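Local structure of Ulp1-like SUMO protease (Chaetomium thermophilum, 6DG4) at residues A[73-76]-A[77-81]; A[64-67]-A[68-72]. The protein probably cleaves SUMO from its conjugates as a Ulp1-like cysteine protease of the peptidase C48 family, represented here by its catalytic domain. All blocks are in the same frame, centred on the assembly; numbering follows the deposited sequence. Where two conformers were deposited one is given.

Interaction 1. Residues A[73-76]-A[77-81]; sequences ADYV and NTKKG
K79 lies alongside Y75 one turn further on in the closing turns of helix 62-80, which ends in a Schellman motif at G81. Four backbone bonds of the i to i+4 kind join 73-76 to 77-81, among them N77 N to A73 O (3.0 Å) and K80 N to V76 O. G81, with positive phi, turns its N back to T78 O at 3.2 Å as the chain leaves the helix.

Apolar contacts run along two neighbouring flanks. With CG opposite the backbone N (chi1 168°), the ring of Y75 leans toward the C-terminal end, where K79 CB sits 4.1 Å above the plane on one face, offset toward the rim. Farther along, the lysine methylenes pass the hydroxyl, which bonds D251 OD1 outside both segments; K79 NZ approaches that same oxygen in a long, weak ion pair. V76 CG1 meets K80 CD at 3.9 Å, the two side chains running the same way, while V76 also packs on C89 of strand 89-91.

The polar face is organised by N77 and D74. The N77 amide joins the helix to K88 and C89, at the start of strand 89-91, OD1 accepting from K88 N and ND2 donating to C89 O. A leucine here would probably leave K88 N and C89 O without these mates and weaken the tie to that strand and its lead-in. A water, modelled at two mutually exclusive positions, accepts from ND2 and donates to D74 OD1, linking carboxylate and amide. Two further waters bridge D74 and T78, one through each carboxylate oxygen. T78 OG1 stands 3.0 Å from D74 O; the water on the OD2 side lies 2.7 Å from D74 OD2 and 2.6 Å from T78 OG1.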
ATOM      1  N   ALA A  73      -6.905   1.438   0.953  1.00  9.27           N
ATOM      2  CA  ALA A  73      -7.580   2.619   0.439  1.00  9.82           C
ATOM      3  C   ALA A  73      -9.080   2.515   0.644  1.00 10.11           C
ATOM      4  O   ALA A  73      -9.730   3.489   1.037  1.00 11.17           O
ATOM      5  CB  ALA A  73      -7.253   2.800  -1.042  1.00 10.36           C
ATOM      6  N   ASP A  74      -9.650   1.337   0.397  1.00  9.36           N
ATOM      7  CA  ASP A  74     -11.092   1.191   0.537  1.00 10.76           C
ATOM      8  C   ASP A  74     -11.532   1.329   1.991  1.00 10.43           C
ATOM      9  O   ASP A  74     -12.610   1.871   2.266  1.00 11.09           O
ATOM     10  CB  ASP A  74     -11.551  -0.138  -0.045  1.00 12.44           C
ATOM     11  CG  ASP A  74     -13.022  -0.146  -0.335  1.00 16.80           C
ATOM     12  OD1 ASP A  74     -13.474   0.703  -1.131  1.00 19.82           O
ATOM     13  OD2 ASP A  74     -13.725  -0.987   0.244  1.00 18.00           O
ATOM     14  N   TYR A  75     -10.718   0.848   2.938  1.00  9.80           N
ATOM     15  CA  TYR A  75     -11.025   1.083   4.344  1.00  9.53           C
ATOM     16  C   TYR A  75     -11.172   2.579   4.617  1.00  9.88           C
ATOM     17  O   TYR A  75     -12.145   3.020   5.238  1.00 10.99           O
ATOM     18  CB  TYR A  75      -9.969   0.464   5.281  1.00 11.18           C
ATOM     19  CG  TYR A  75     -10.181   0.999   6.673  1.00 10.54           C
ATOM     20  CD1 TYR A  75     -11.120   0.432   7.527  1.00 11.09           C
ATOM     21  CD2 TYR A  75      -9.512   2.136   7.099  1.00 11.54           C
ATOM     22  CE1 TYR A  75     -11.362   0.983   8.775  1.00 11.98           C
ATOM     23  CE2 TYR A  75      -9.739   2.682   8.337  1.00 12.50           C
ATOM     24  CZ  TYR A  75     -10.664   2.113   9.165  1.00 13.86           C
ATOM     25  OH  TYR A  75     -10.885   2.696  10.387  1.00 16.67           O
ATOM     26  N   VAL A  76     -10.199   3.374   4.169  1.00 10.18           N
ATOM     27  CA  VAL A  76     -10.219   4.803   4.468  1.00 10.22           C
ATOM     28  C   VAL A  76     -11.426   5.466   3.820  1.00 10.78           C
ATOM     29  O   VAL A  76     -12.118   6.279   4.445  1.00 11.54           O
ATOM     30  CB  VAL A  76      -8.898   5.465   4.033  1.00 11.16           C
ATOM     31  CG1 VAL A  76      -8.996   6.973   4.189  1.00 12.46           C
ATOM     32  CG2 VAL A  76      -7.720   4.920   4.847  1.00 11.63           C
ATOM     33  N   ASN A  77     -11.699   5.131   2.559  1.00 10.32           N
ATOM     34  CA  ASN A  77     -12.784   5.789   1.845  1.00 11.70           C
ATOM     35  C   ASN A  77     -14.129   5.447   2.459  1.00 12.20           C
ATOM     36  O   ASN A  77     -15.011   6.307   2.557  1.00 14.13           O
ATOM     37  CB  ASN A  77     -12.736   5.399   0.374  1.00 11.81           C
ATOM     38  CG  ASN A  77     -11.528   5.969  -0.325  1.00 11.82           C
ATOM     39  OD1 ASN A  77     -11.030   7.030   0.052  1.00 12.36           O
ATOM     40  ND2 ASN A  77     -11.043   5.270  -1.337  1.00 11.21           N
ATOM     41  N   THR A  78     -14.307   4.197   2.877  1.00 13.02           N
ATOM     42  CA  THR A  78     -15.542   3.811   3.548  1.00 14.84           C
ATOM     43  C   THR A  78     -15.676   4.508   4.896  1.00 16.53           C
ATOM     44  O   THR A  78     -16.755   5.009   5.237  1.00 19.42           O
ATOM     45  CB  THR A  78     -15.561   2.292   3.702  1.00 17.00           C
ATOM     46  OG1 THR A  78     -15.631   1.701   2.400  1.00 19.26           O
ATOM     47  CG2 THR A  78     -16.740   1.838   4.528  1.00 20.19           C
ATOM     48  N   LYS A  79     -14.589   4.563   5.666  1.00 15.80           N
ATOM     49  CA  LYS A  79     -14.635   5.206   6.975  1.00 17.02           C
ATOM     50  C   LYS A  79     -15.000   6.678   6.848  1.00 17.95           C
ATOM     51  O   LYS A  79     -15.785   7.206   7.645  1.00 21.53           O
ATOM     52  CB  LYS A  79     -13.280   5.031   7.665  1.00 18.93           C
ATOM     53  CG  LYS A  79     -13.157   5.676   9.028  1.00 22.65           C
ATOM     54  CD  LYS A  79     -14.095   5.031  10.019  1.00 27.29           C
ATOM     55  CE  LYS A  79     -13.804   5.495  11.433  1.00 32.11           C
ATOM     56  NZ  LYS A  79     -14.796   4.946  12.396  1.00 35.64           N
ATOM     57  N   LYS A  80     -14.451   7.352   5.841  1.00 18.53           N
ATOM     58  CA  LYS A  80     -14.685   8.774   5.633  1.00 21.19           C
ATOM     59  C   LYS A  80     -15.937   9.068   4.816  1.00 22.19           C
ATOM     60  O   LYS A  80     -16.281  10.244   4.645  1.00 25.49           O
ATOM     61  CB  LYS A  80     -13.453   9.412   4.975  1.00 24.64           C
ATOM     62  CG  LYS A  80     -12.187   9.259   5.820  1.00 29.34           C
ATOM     63  CD  LYS A  80     -11.027  10.111   5.326  1.00 33.88           C
ATOM     64  CE  LYS A  80     -11.241  11.596   5.612  1.00 36.62           C
ATOM     65  NZ  LYS A  80     -11.269  11.902   7.071  1.00 38.14           N
ATOM     66  N   GLY A  81     -16.631   8.043   4.328  1.00 20.77           N
ATOM     67  CA  GLY A  81     -17.797   8.249   3.482  1.00 21.17           C
ATOM     68  C   GLY A  81     -17.490   9.006   2.208  1.00 21.51           C
ATOM     69  O   GLY A  81     -18.303   9.821   1.754  1.00 23.58           O
TER
HETATM   70  O   HOH W   1     -11.626   2.549  -2.541  1.00 24.42           O
HETATM   71  O   HOH W   2     -14.919  -0.760   2.661  1.00 33.97           O
HETATM   72  O   HOH W   3     -15.324   2.888  -0.340  1.00 34.92           O
HETATM   73  O   HOH W   4     -13.206   3.236  -2.130  1.00 36.18           O

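Interaction 2. Residues A[64-67]-A[68-72]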
ATOM      1  N   VAL A  64      -1.089 -10.163  -4.519  0.59 10.41           N
ATOM      2  CA  VAL A  64      -1.218  -9.966  -3.082  0.59  9.64           C
ATOM      3  C   VAL A  64      -0.961  -8.510  -2.719  0.59  9.53           C
ATOM      4  O   VAL A  64      -1.745  -7.886  -1.994  0.59  9.58           O
ATOM      5  CB  VAL A  64      -0.261 -10.925  -2.348  0.59 10.79           C
ATOM      6  CG1 VAL A  64      -0.062 -10.497  -0.909  0.59 10.61           C
ATOM      7  CG2 VAL A  64      -0.784 -12.353  -2.422  0.59 11.58           C
ATOM      8  N   ILE A  65       0.136  -7.943  -3.229  1.00  8.97           N
ATOM      9  CA  ILE A  65       0.540  -6.590  -2.846  1.00  9.70           C
ATOM     10  C   ILE A  65      -0.517  -5.574  -3.260  1.00  9.12           C
ATOM     11  O   ILE A  65      -0.956  -4.744  -2.453  1.00  9.40           O
ATOM     12  CB  ILE A  65       1.925  -6.248  -3.426  1.00 10.41           C
ATOM     13  CG1 ILE A  65       2.998  -7.106  -2.748  1.00 12.03           C
ATOM     14  CG2 ILE A  65       2.225  -4.770  -3.235  1.00 12.26           C
ATOM     15  CD1 ILE A  65       4.324  -7.130  -3.465  1.00 13.89           C
ATOM     16  N   ILE A  66      -0.931  -5.617  -4.525  1.00  8.85           N
ATOM     17  CA  ILE A  66      -1.934  -4.672  -4.999  1.00  9.53           C
ATOM     18  C   ILE A  66      -3.271  -4.936  -4.323  1.00  9.01           C
ATOM     19  O   ILE A  66      -3.991  -4.000  -3.953  1.00  9.99           O
ATOM     20  CB  ILE A  66      -2.031  -4.727  -6.535  1.00 10.34           C
ATOM     21  CG1 ILE A  66      -0.662  -4.451  -7.176  1.00 12.08           C
ATOM     22  CG2 ILE A  66      -3.104  -3.765  -7.035  1.00 12.64           C
ATOM     23  CD1 ILE A  66       0.010  -3.173  -6.740  1.00 13.05           C
ATOM     24  N   GLY A  67      -3.627  -6.209  -4.139  1.00  9.60           N
ATOM     25  CA  GLY A  67      -4.867  -6.521  -3.451  1.00  9.02           C
ATOM     26  C   GLY A  67      -4.912  -5.921  -2.061  1.00  8.97           C
ATOM     27  O   GLY A  67      -5.900  -5.294  -1.667  1.00  9.16           O
ATOM     28  N   ALA A  68      -3.832  -6.096  -1.302  1.00  8.25           N
ATOM     29  CA  ALA A  68      -3.801  -5.582   0.060  1.00  8.65           C
ATOM     30  C   ALA A  68      -3.883  -4.064   0.080  1.00  7.60           C
ATOM     31  O   ALA A  68      -4.621  -3.486   0.885  1.00  9.20           O
ATOM     32  CB  ALA A  68      -2.526  -6.045   0.756  1.00 10.19           C
ATOM     33  N   ILE A  69      -3.131  -3.400  -0.795  1.00  8.73           N
ATOM     34  CA  ILE A  69      -3.093  -1.942  -0.773  1.00  9.58           C
ATOM     35  C   ILE A  69      -4.429  -1.354  -1.213  1.00  9.53           C
ATOM     36  O   ILE A  69      -4.880  -0.344  -0.659  1.00 10.39           O
ATOM     37  CB  ILE A  69      -1.885  -1.430  -1.579  1.00 11.56           C
ATOM     38  CG1 ILE A  69      -0.597  -1.845  -0.852  1.00 12.43           C
ATOM     39  CG2 ILE A  69      -1.945   0.059  -1.732  1.00 13.78           C
ATOM     40  CD1 ILE A  69       0.681  -1.619  -1.627  1.00 16.43           C
ATOM     41  N   PHE A  70      -5.104  -1.979  -2.184  1.00  8.65           N
ATOM     42  CA  PHE A  70      -6.443  -1.524  -2.549  1.00  8.14           C
ATOM     43  C   PHE A  70      -7.399  -1.620  -1.361  1.00  8.23           C
ATOM     44  O   PHE A  70      -8.260  -0.752  -1.179  1.00  9.79           O
ATOM     45  CB  PHE A  70      -6.975  -2.322  -3.744  1.00  9.86           C
ATOM     46  CG  PHE A  70      -6.642  -1.709  -5.086  1.00 11.30           C
ATOM     47  CD1 PHE A  70      -5.361  -1.267  -5.380  1.00 12.67           C
ATOM     48  CD2 PHE A  70      -7.615  -1.595  -6.059  1.00 16.88           C
ATOM     49  CE1 PHE A  70      -5.067  -0.694  -6.615  1.00 14.93           C
ATOM     50  CE2 PHE A  70      -7.328  -1.035  -7.285  1.00 18.95           C
ATOM     51  CZ  PHE A  70      -6.048  -0.592  -7.567  1.00 14.88           C
ATOM     52  N   TYR A  71      -7.256  -2.660  -0.532  1.00  8.67           N
ATOM     53  CA  TYR A  71      -8.108  -2.777   0.649  1.00  7.73           C
ATOM     54  C   TYR A  71      -7.814  -1.690   1.681  1.00  8.01           C
ATOM     55  O   TYR A  71      -8.735  -1.259   2.385  1.00  8.78           O
ATOM     56  CB  TYR A  71      -7.982  -4.163   1.288  1.00  8.21           C
ATOM     57  CG  TYR A  71      -8.801  -5.259   0.620  1.00  8.15           C
ATOM     58  CD1 TYR A  71     -10.121  -5.048   0.254  1.00  8.24           C
ATOM     59  CD2 TYR A  71      -8.255  -6.510   0.373  1.00  9.09           C
ATOM     60  CE1 TYR A  71     -10.872  -6.036  -0.340  1.00  9.51           C
ATOM     61  CE2 TYR A  71      -9.007  -7.515  -0.229  1.00  9.89           C
ATOM     62  CZ  TYR A  71     -10.316  -7.267  -0.584  1.00  9.85           C
ATOM     63  OH  TYR A  71     -11.072  -8.253  -1.184  1.00 13.18           O
ATOM     64  N   ILE A  72      -6.553  -1.246   1.798  1.00  8.85           N
ATOM     65  CA  ILE A  72      -6.236  -0.123   2.680  1.00  8.92           C
ATOM     66  C   ILE A  72      -7.013   1.107   2.239  1.00  9.15           C
ATOM     67  O   ILE A  72      -7.680   1.775   3.040  1.00  9.77           O
ATOM     68  CB  ILE A  72      -4.722   0.167   2.671  1.00  9.89           C
ATOM     69  CG1 ILE A  72      -3.917  -1.046   3.126  1.00 11.76           C
ATOM     70  CG2 ILE A  72      -4.403   1.374   3.553  1.00 13.19           C
ATOM     71  CD1 ILE A  72      -2.419  -0.883   2.921  1.00 12.78           C
TER
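I66 and F70 make the tightest side-chain contact between 64-67 and 68-72, both pointing the same way from successive turns. In I66, CG1 stands beside the backbone N (chi1 -57°), which leaves CG2 opposite the N and directed at the ring, 3.7 Å from F70 CE1 and almost as near CD1. F70 CD1 also lies 3.4 Å from I66 O, the carbonyl that accepts F70 N, so the ring rests beside both the methyl and the backbone of the preceding turn.

A neighbouring flank packs in the same manner: I65 CG2 touches I69 CD1 at 3.9 Å, and I69 CG1 lies 3.3 Å from I65 O. These isoleucines are buried, with I69 meeting L129 and P131 of strand 127-134 and A91 of strand 89-91. The segments belong to helix 62-80 of the Ulp1-type catalytic domain, which packs on the mixed sheet along one flank and on helix 202-215 along another; A68 faces I207 of that helix, and I72 reaches A210, I211 and A214.

Side-chain contact is sparser at G67, which has no side chain to set against the next turn. Y71 instead approaches its backbone, CD2 lying 3.3 Å from G67 O, and the bond from Y71 N to that oxygen is the longest of the four crossing here (3.2 Å, N-H...O 152°). By contrast, A68 N to V64 O measures 2.8 Å. F70 is the one partly exposed member of the contact, even though its ring touches T93 and A91; Y71 remains buried and packs on L39.

Interactions 1 and 2 follow in series on helix 62-80, with centres about 14 Å apart: 64-72 ends where 73-81 begins. Burial falls along the helix. The centre of interaction 2 is about 6 Å from that of the chain, whereas interaction 1 lies about 14 Å out, where waters and lysines replace isoleucines. Strand 89-91 serves both, A91 receiving I69 and F70, and C89 receiving A73, V76 and the N77 amide. L39 likewise touches Y71 in one and D74 in the other. Between helix and strand, apolar packing thus runs the length of the shared flank, and near the helix end the N77 amide adds hydrogen bonds.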